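Local atomic coordinates of DegV family protein (Streptococcus agalactiae, PDB entry 3LUP), a protein that binds elaidic acid and probably other long-chain fatty acids, and may take part in lipid transport or fatty acid metabolism. Residues H23-Y27 with L79-Y84; W100-Q104 with A116-T120. One frame throughout, in Å; residues are numbered along the deposited sequence.

Overall arrangement
Both contacts belong to the four-stranded parallel sheet region of this DegV protein, at opposite edges of the sheet: contact 1 involves edge strand 26-29, contact 2 the loop after edge strand 114-116. Contact 1 is peripheral, its centre about 23 Å from the centre of the chain, and reaches the surface, with exposed Glu24 and Glu82 at its margin. The centre of contact 2 lies about 14 Å from that of the chain, and none of its touching residues is exposed. Helix 69-81 links them: its C-terminal end forms half of contact 1, while its Leu69 and Leu72 touch Ile103 of contact 2. Their chemistry differs accordingly. In contact 1 hydroxyls and a carboxylate bond side chain to side chain; in contact 2 an indole reaches a backbone carbonyl.

Contact 1. Residues H23-Y27 with L79-Y84; sequences HEDVY and LEKEGY
The hydroxyl of Tyr84 is held by two groups of the facing segment, and it serves each in a different way. It donates to Asp25, with Tyr84 OH 2.7 Å from Asp25 OD1, and accepts from the other tyrosine, with Tyr27 OH 2.8 Å from Tyr84 OH. The result is a short relay, Tyr27 to Tyr84 to Asp25, that should restrain the rotation of the Tyr84 hydroxyl. Asp25 offers the anti lone pair of OD1, and its carboxylate stands almost perpendicular to the Tyr84 ring (87°).

The two tyrosines reach toward each other from their own segments and meet as an offset edge-to-face pair, the edge of Tyr27 directed to the face of Tyr84 with the centroids 6.0 Å apart. Leu79 fills the angle between them. Its CD2 methyl lies over one face of the Tyr27 ring, 3.4 Å from Tyr27 CE2, and also above a face of Tyr84, so a single methyl packs against both rings. In Tyr27, CG is anti to the carbonyl carbon (chi1 -57°), which sends the ring across to this methyl and its hydroxyl on to Tyr84.

Turns place two of the groups. Asp25 lies in a type I beta turn from His23 to Val26, in which Asp25 N also bonds His23 ND1 at 3.1 Å. Tyr84 comes just after the helix end, where a Schellman motif is centred on Gly83; Tyr84 N reaches back to Leu79 O, bringing the tyrosine and leucine side chains together.

Strand 6-11 runs beside strand 26-29, taking backbone hydrogen bonds with Asp25 and Tyr27 through Leu8 and Thr10. Leu79, at the end of helix 69-81, packs on Ala7 and Ile9 of that strand, and Tyr84, leading into strand 86-89, makes a cation-pi contact with Lys5.

Contact 2. Residues W100-Q104 with A116-T120; sequences WQNIQ and AFPDT
Trp100 and Phe117 join the short helix 99-103 to the loop that leaves the C-terminal end of strand 114-116, an edge of the parallel sheet in an alpha/beta fold. The path runs outward from Trp100 CB, which points at the loop; CG stands anti to the backbone N (chi1 -177°), carrying the indole across. Trp100 CD1 lies 3.5 Å from Phe117 O, with Asp119 CA a little farther. Next along the ring, Trp100 NE1 donates to Phe117 O at 2.6 Å, a bent bond (143°) whose acceptor is tilted out of the indole plane. Asp119 CB lies over the face at CE2 and CZ2, making a CH-pi contact 3.9 Å from the centroid of the Trp100 five-membered ring.

The opposite indole face meets Gln104 NE2, near the rim. The glutamine chain turns back at CG (chi2 -48°), so that Gln104 NE2 bonds Trp100 O at 2.6 Å and lies against the indole of the residue whose carbonyl it binds. The Asp119 carboxylate is engaged elsewhere, OD1 accepting from Ala94 N and Lys121 N. Ile103 packs over a face of the Phe117 ring, its CD1 methyl 3.5 Å from Phe117 CD2.

Contact 1. Residues H23-Y27 with L79-Y84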
ATOM      1  N   HIS A  23      17.903  -1.423  -4.908  1.00 39.84           N
ATOM      2  CA  HIS A  23      18.616  -2.531  -4.307  1.00 38.52           C
ATOM      3  C   HIS A  23      18.574  -3.716  -5.272  1.00 37.69           C
ATOM      4  O   HIS A  23      17.582  -3.929  -5.977  1.00 37.05           O
ATOM      5  CB  HIS A  23      18.011  -2.881  -2.949  1.00 38.56           C
ATOM      6  CG  HIS A  23      18.852  -3.807  -2.130  1.00 39.02           C
ATOM      7  ND1 HIS A  23      18.924  -5.162  -2.374  1.00 39.18           N
ATOM      8  CD2 HIS A  23      19.664  -3.573  -1.070  1.00 39.90           C
ATOM      9  CE1 HIS A  23      19.746  -5.723  -1.503  1.00 39.01           C
ATOM     10  NE2 HIS A  23      20.204  -4.781  -0.698  1.00 39.62           N
ATOM     11  N   GLU A  24      19.666  -4.464  -5.313  1.00 36.97           N
ATOM     12  CA  GLU A  24      19.856  -5.487  -6.332  1.00 36.89           C
ATOM     13  C   GLU A  24      19.073  -6.776  -6.058  1.00 36.56           C
ATOM     14  O   GLU A  24      18.973  -7.638  -6.928  1.00 36.49           O
ATOM     15  CB  GLU A  24      21.342  -5.795  -6.489  1.00 37.01           C
ATOM     16  CG  GLU A  24      21.993  -6.326  -5.217  1.00 38.32           C
ATOM     17  CD  GLU A  24      23.443  -6.703  -5.417  1.00 39.52           C
ATOM     18  OE1 GLU A  24      24.179  -5.929  -6.070  1.00 39.60           O
ATOM     19  OE2 GLU A  24      23.849  -7.773  -4.913  1.00 39.75           O
ATOM     20  N   ASP A  25      18.533  -6.903  -4.849  1.00 36.04           N
ATOM     21  CA  ASP A  25      17.739  -8.066  -4.481  1.00 35.61           C
ATOM     22  C   ASP A  25      16.249  -7.744  -4.425  1.00 35.06           C
ATOM     23  O   ASP A  25      15.440  -8.570  -3.995  1.00 34.99           O
ATOM     24  CB  ASP A  25      18.215  -8.639  -3.146  1.00 35.67           C
ATOM     25  CG  ASP A  25      19.660  -9.137  -3.197  1.00 36.15           C
ATOM     26  OD1 ASP A  25      20.090  -9.637  -4.263  1.00 34.65           O
ATOM     27  OD2 ASP A  25      20.357  -9.039  -2.157  1.00 35.68           O
ATOM     28  N   VAL A  26      15.897  -6.548  -4.886  1.00 34.40           N
ATOM     29  CA  VAL A  26      14.515  -6.080  -4.852  1.00 33.96           C
ATOM     30  C   VAL A  26      13.916  -6.099  -6.256  1.00 33.86           C
ATOM     31  O   VAL A  26      14.458  -5.497  -7.165  1.00 34.07           O
ATOM     32  CB  VAL A  26      14.396  -4.670  -4.184  1.00 33.81           C
ATOM     33  CG1 VAL A  26      12.987  -4.137  -4.274  1.00 33.29           C
ATOM     34  CG2 VAL A  26      14.808  -4.738  -2.722  1.00 33.03           C
ATOM     35  N   TYR A  27      12.812  -6.823  -6.429  1.00 33.90           N
ATOM     36  CA  TYR A  27      12.124  -6.895  -7.719  1.00 33.78           C
ATOM     37  C   TYR A  27      10.694  -6.359  -7.607  1.00 33.82           C
ATOM     38  O   TYR A  27       9.970  -6.684  -6.656  1.00 34.06           O
ATOM     39  CB  TYR A  27      12.170  -8.324  -8.263  1.00 33.52           C
ATOM     40  CG  TYR A  27      13.590  -8.820  -8.402  1.00 33.50           C
ATOM     41  CD1 TYR A  27      14.255  -8.751  -9.627  1.00 32.48           C
ATOM     42  CD2 TYR A  27      14.288  -9.327  -7.289  1.00 33.46           C
ATOM     43  CE1 TYR A  27      15.577  -9.187  -9.754  1.00 32.53           C
ATOM     44  CE2 TYR A  27      15.611  -9.761  -7.397  1.00 32.27           C
ATOM     45  CZ  TYR A  27      16.248  -9.687  -8.634  1.00 33.09           C
ATOM     46  OH  TYR A  27      17.551 -10.122  -8.754  1.00 32.68           O
ATOM     47  N   LEU A  79      15.151 -15.996 -10.886  1.00 37.33           N
ATOM     48  CA  LEU A  79      15.821 -15.900  -9.591  1.00 37.18           C
ATOM     49  C   LEU A  79      16.497 -17.221  -9.207  1.00 37.06           C
ATOM     50  O   LEU A  79      17.638 -17.229  -8.733  1.00 36.73           O
ATOM     51  CB  LEU A  79      14.836 -15.434  -8.505  1.00 37.28           C
ATOM     52  CG  LEU A  79      14.296 -14.001  -8.660  1.00 37.15           C
ATOM     53  CD1 LEU A  79      13.010 -13.789  -7.893  1.00 37.26           C
ATOM     54  CD2 LEU A  79      15.318 -12.991  -8.237  1.00 36.69           C
ATOM     55  N   GLU A  80      15.792 -18.328  -9.441  1.00 36.97           N
ATOM     56  CA  GLU A  80      16.314 -19.670  -9.194  1.00 37.07           C
ATOM     57  C   GLU A  80      17.630 -19.911  -9.919  1.00 36.70           C
ATOM     58  O   GLU A  80      18.565 -20.447  -9.328  1.00 36.79           O
ATOM     59  CB  GLU A  80      15.282 -20.720  -9.605  1.00 37.47           C
ATOM     60  CG  GLU A  80      15.664 -22.187  -9.386  1.00 39.32           C
ATOM     61  CD  GLU A  80      14.511 -23.138  -9.755  1.00 44.03           C
ATOM     62  OE1 GLU A  80      13.342 -22.879  -9.349  1.00 46.09           O
ATOM     63  OE2 GLU A  80      14.766 -24.145 -10.459  1.00 45.08           O
ATOM     64  N   LYS A  81      17.701 -19.520 -11.193  1.00 36.22           N
ATOM     65  CA  LYS A  81      18.942 -19.679 -11.959  1.00 35.83           C
ATOM     66  C   LYS A  81      19.955 -18.544 -11.750  1.00 34.98           C
ATOM     67  O   LYS A  81      21.123 -18.672 -12.086  1.00 34.49           O
ATOM     68  CB  LYS A  81      18.680 -19.978 -13.440  1.00 36.05           C
ATOM     69  CG  LYS A  81      17.718 -19.065 -14.152  1.00 37.11           C
ATOM     70  CD  LYS A  81      17.166 -19.766 -15.398  1.00 39.15           C
ATOM     71  CE  LYS A  81      16.754 -18.752 -16.456  1.00 42.28           C
ATOM     72  NZ  LYS A  81      15.849 -19.319 -17.509  1.00 44.70           N
ATOM     73  N   GLU A  82      19.510 -17.448 -11.157  1.00 34.36           N
ATOM     74  CA  GLU A  82      20.431 -16.398 -10.778  1.00 33.80           C
ATOM     75  C   GLU A  82      21.110 -16.758  -9.437  1.00 33.19           C
ATOM     76  O   GLU A  82      21.959 -16.002  -8.939  1.00 33.12           O
ATOM     77  CB  GLU A  82      19.702 -15.048 -10.742  1.00 33.94           C
ATOM     78  CG  GLU A  82      20.358 -14.009 -11.619  1.00 36.01           C
ATOM     79  CD  GLU A  82      19.395 -12.967 -12.189  1.00 40.20           C
ATOM     80  OE1 GLU A  82      18.590 -12.375 -11.418  1.00 41.74           O
ATOM     81  OE2 GLU A  82      19.470 -12.722 -13.421  1.00 40.84           O
ATOM     82  N   GLY A  83      20.743 -17.919  -8.871  1.00 32.20           N
ATOM     83  CA  GLY A  83      21.333 -18.426  -7.627  1.00 31.03           C
ATOM     84  C   GLY A  83      20.667 -18.077  -6.292  1.00 30.90           C
ATOM     85  O   GLY A  83      21.176 -18.451  -5.230  1.00 30.96           O
ATOM     86  N   TYR A  84      19.537 -17.371  -6.316  1.00 30.30           N
ATOM     87  CA  TYR A  84      18.803 -17.069  -5.084  1.00 30.05           C
ATOM     88  C   TYR A  84      18.252 -18.331  -4.427  1.00 30.27           C
ATOM     89  O   TYR A  84      17.837 -19.253  -5.121  1.00 30.63           O
ATOM     90  CB  TYR A  84      17.644 -16.129  -5.371  1.00 29.78           C
ATOM     91  CG  TYR A  84      18.027 -14.702  -5.661  1.00 29.59           C
ATOM     92  CD1 TYR A  84      18.052 -13.753  -4.642  1.00 28.69           C
ATOM     93  CD2 TYR A  84      18.343 -14.292  -6.966  1.00 29.21           C
ATOM     94  CE1 TYR A  84      18.383 -12.426  -4.907  1.00 29.43           C
ATOM     95  CE2 TYR A  84      18.681 -12.975  -7.245  1.00 28.17           C
ATOM     96  CZ  TYR A  84      18.698 -12.051  -6.213  1.00 29.29           C
ATOM     97  OH  TYR A  84      19.024 -10.744  -6.473  1.00 29.66           O
TER

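Contact 2. Residues W100-Q104 with A116-T120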
ATOM      1  N   TRP A 100      -2.959 -11.663  -4.370  1.00 34.13           N
ATOM      2  CA  TRP A 100      -2.433 -12.504  -3.303  1.00 34.34           C
ATOM      3  C   TRP A 100      -2.974 -13.944  -3.359  1.00 35.15           C
ATOM      4  O   TRP A 100      -2.207 -14.909  -3.354  1.00 35.28           O
ATOM      5  CB  TRP A 100      -2.714 -11.885  -1.944  1.00 33.68           C
ATOM      6  CG  TRP A 100      -2.124 -12.693  -0.863  1.00 33.84           C
ATOM      7  CD1 TRP A 100      -0.851 -12.608  -0.376  1.00 33.62           C
ATOM      8  CD2 TRP A 100      -2.766 -13.747  -0.135  1.00 33.46           C
ATOM      9  NE1 TRP A 100      -0.662 -13.543   0.611  1.00 32.18           N
ATOM     10  CE2 TRP A 100      -1.823 -14.250   0.785  1.00 33.03           C
ATOM     11  CE3 TRP A 100      -4.054 -14.308  -0.162  1.00 34.70           C
ATOM     12  CZ2 TRP A 100      -2.120 -15.300   1.666  1.00 34.28           C
ATOM     13  CZ3 TRP A 100      -4.354 -15.355   0.719  1.00 34.96           C
ATOM     14  CH2 TRP A 100      -3.390 -15.838   1.614  1.00 34.97           C
ATOM     15  N   GLN A 101      -4.293 -14.093  -3.420  1.00 35.99           N
ATOM     16  CA  GLN A 101      -4.883 -15.416  -3.527  1.00 36.47           C
ATOM     17  C   GLN A 101      -4.501 -16.111  -4.825  1.00 36.59           C
ATOM     18  O   GLN A 101      -4.313 -17.341  -4.853  1.00 36.45           O
ATOM     19  CB  GLN A 101      -6.392 -15.350  -3.400  1.00 36.53           C
ATOM     20  CG  GLN A 101      -6.963 -16.672  -2.935  1.00 39.08           C
ATOM     21  CD  GLN A 101      -8.259 -16.526  -2.151  1.00 42.67           C
ATOM     22  OE1 GLN A 101      -9.252 -17.183  -2.476  1.00 43.91           O
ATOM     23  NE2 GLN A 101      -8.255 -15.679  -1.105  1.00 42.57           N
ATOM     24  N   ASN A 102      -4.384 -15.320  -5.891  1.00 36.48           N
ATOM     25  CA  ASN A 102      -4.092 -15.859  -7.213  1.00 36.62           C
ATOM     26  C   ASN A 102      -2.664 -16.355  -7.405  1.00 36.82           C
ATOM     27  O   ASN A 102      -2.428 -17.240  -8.220  1.00 37.16           O
ATOM     28  CB  ASN A 102      -4.480 -14.865  -8.309  1.00 36.64           C
ATOM     29  CG  ASN A 102      -5.958 -14.916  -8.634  1.00 36.64           C
ATOM     30  OD1 ASN A 102      -6.522 -15.990  -8.795  1.00 38.31           O
ATOM     31  ND2 ASN A 102      -6.592 -13.759  -8.724  1.00 36.17           N
ATOM     32  N   ILE A 103      -1.716 -15.810  -6.650  1.00 36.90           N
ATOM     33  CA  ILE A 103      -0.317 -16.214  -6.797  1.00 37.03           C
ATOM     34  C   ILE A 103       0.083 -17.404  -5.939  1.00 37.30           C
ATOM     35  O   ILE A 103       1.198 -17.890  -6.090  1.00 37.54           O
ATOM     36  CB  ILE A 103       0.685 -15.069  -6.487  1.00 37.09           C
ATOM     37  CG1 ILE A 103       0.467 -14.523  -5.084  1.00 37.27           C
ATOM     38  CG2 ILE A 103       0.570 -13.964  -7.491  1.00 36.86           C
ATOM     39  CD1 ILE A 103       1.561 -13.657  -4.628  1.00 39.59           C
ATOM     40  N   GLN A 104      -0.805 -17.867  -5.051  1.00 37.52           N
ATOM     41  CA  GLN A 104      -0.451 -18.868  -4.028  1.00 37.65           C
ATOM     42  C   GLN A 104      -0.006 -20.217  -4.581  1.00 37.78           C
ATOM     43  O   GLN A 104       0.867 -20.885  -3.997  1.00 37.89           O
ATOM     44  CB  GLN A 104      -1.597 -19.101  -3.040  1.00 37.65           C
ATOM     45  CG  GLN A 104      -1.928 -17.934  -2.127  1.00 38.62           C
ATOM     46  CD  GLN A 104      -0.710 -17.321  -1.460  1.00 40.30           C
ATOM     47  OE1 GLN A 104      -0.049 -17.946  -0.625  1.00 39.77           O
ATOM     48  NE2 GLN A 104      -0.413 -16.074  -1.824  1.00 41.51           N
ATOM     49  N   ALA A 116       7.886 -17.354   0.601  1.00 31.29           N
ATOM     50  CA  ALA A 116       6.769 -16.940   1.443  1.00 30.89           C
ATOM     51  C   ALA A 116       6.106 -15.695   0.877  1.00 30.79           C
ATOM     52  O   ALA A 116       6.775 -14.680   0.626  1.00 31.20           O
ATOM     53  CB  ALA A 116       7.215 -16.723   2.875  1.00 30.43           C
ATOM     54  N   PHE A 117       4.796 -15.801   0.647  1.00 30.36           N
ATOM     55  CA  PHE A 117       3.976 -14.683   0.203  1.00 29.89           C
ATOM     56  C   PHE A 117       2.942 -14.328   1.279  1.00 29.86           C
ATOM     57  O   PHE A 117       1.744 -14.512   1.060  1.00 29.28           O
ATOM     58  CB  PHE A 117       3.224 -15.017  -1.092  1.00 29.81           C
ATOM     59  CG  PHE A 117       4.101 -15.212  -2.313  1.00 30.11           C
ATOM     60  CD1 PHE A 117       5.273 -14.483  -2.496  1.00 30.14           C
ATOM     61  CD2 PHE A 117       3.717 -16.119  -3.308  1.00 29.63           C
ATOM     62  CE1 PHE A 117       6.064 -14.684  -3.632  1.00 29.93           C
ATOM     63  CE2 PHE A 117       4.496 -16.319  -4.447  1.00 28.94           C
ATOM     64  CZ  PHE A 117       5.666 -15.604  -4.610  1.00 29.97           C
ATOM     65  N   PRO A 118       3.391 -13.799   2.440  1.00 30.21           N
ATOM     66  CA  PRO A 118       2.394 -13.453   3.485  1.00 30.21           C
ATOM     67  C   PRO A 118       1.488 -12.295   3.046  1.00 30.43           C
ATOM     68  O   PRO A 118       1.913 -11.409   2.274  1.00 30.21           O
ATOM     69  CB  PRO A 118       3.258 -13.036   4.676  1.00 30.32           C
ATOM     70  CG  PRO A 118       4.544 -12.516   4.036  1.00 30.35           C
ATOM     71  CD  PRO A 118       4.752 -13.323   2.777  1.00 29.96           C
ATOM     72  N   ASP A 119       0.242 -12.315   3.507  1.00 30.27           N
ATOM     73  CA  ASP A 119      -0.683 -11.259   3.148  1.00 30.28           C
ATOM     74  C   ASP A 119      -0.294 -10.005   3.917  1.00 30.01           C
ATOM     75  O   ASP A 119      -0.317  -9.978   5.152  1.00 29.82           O
ATOM     76  CB  ASP A 119      -2.127 -11.678   3.442  1.00 30.59           C
ATOM     77  CG  ASP A 119      -3.147 -10.575   3.133  1.00 31.78           C
ATOM     78  OD1 ASP A 119      -2.830  -9.606   2.394  1.00 31.77           O
ATOM     79  OD2 ASP A 119      -4.285 -10.697   3.637  1.00 33.85           O
ATOM     80  N   THR A 120       0.067  -8.964   3.181  1.00 30.02           N
ATOM     81  CA  THR A 120       0.553  -7.748   3.814  1.00 30.18           C
ATOM     82  C   THR A 120      -0.582  -6.953   4.405  1.00 29.94           C
ATOM     83  O   THR A 120      -0.358  -6.185   5.323  1.00 30.46           O
ATOM     84  CB  THR A 120       1.342  -6.854   2.854  1.00 30.26           C
ATOM     85  OG1 THR A 120       0.464  -6.355   1.831  1.00 31.34           O
ATOM     86  CG2 THR A 120       2.490  -7.635   2.232  1.00 30.40           C
TER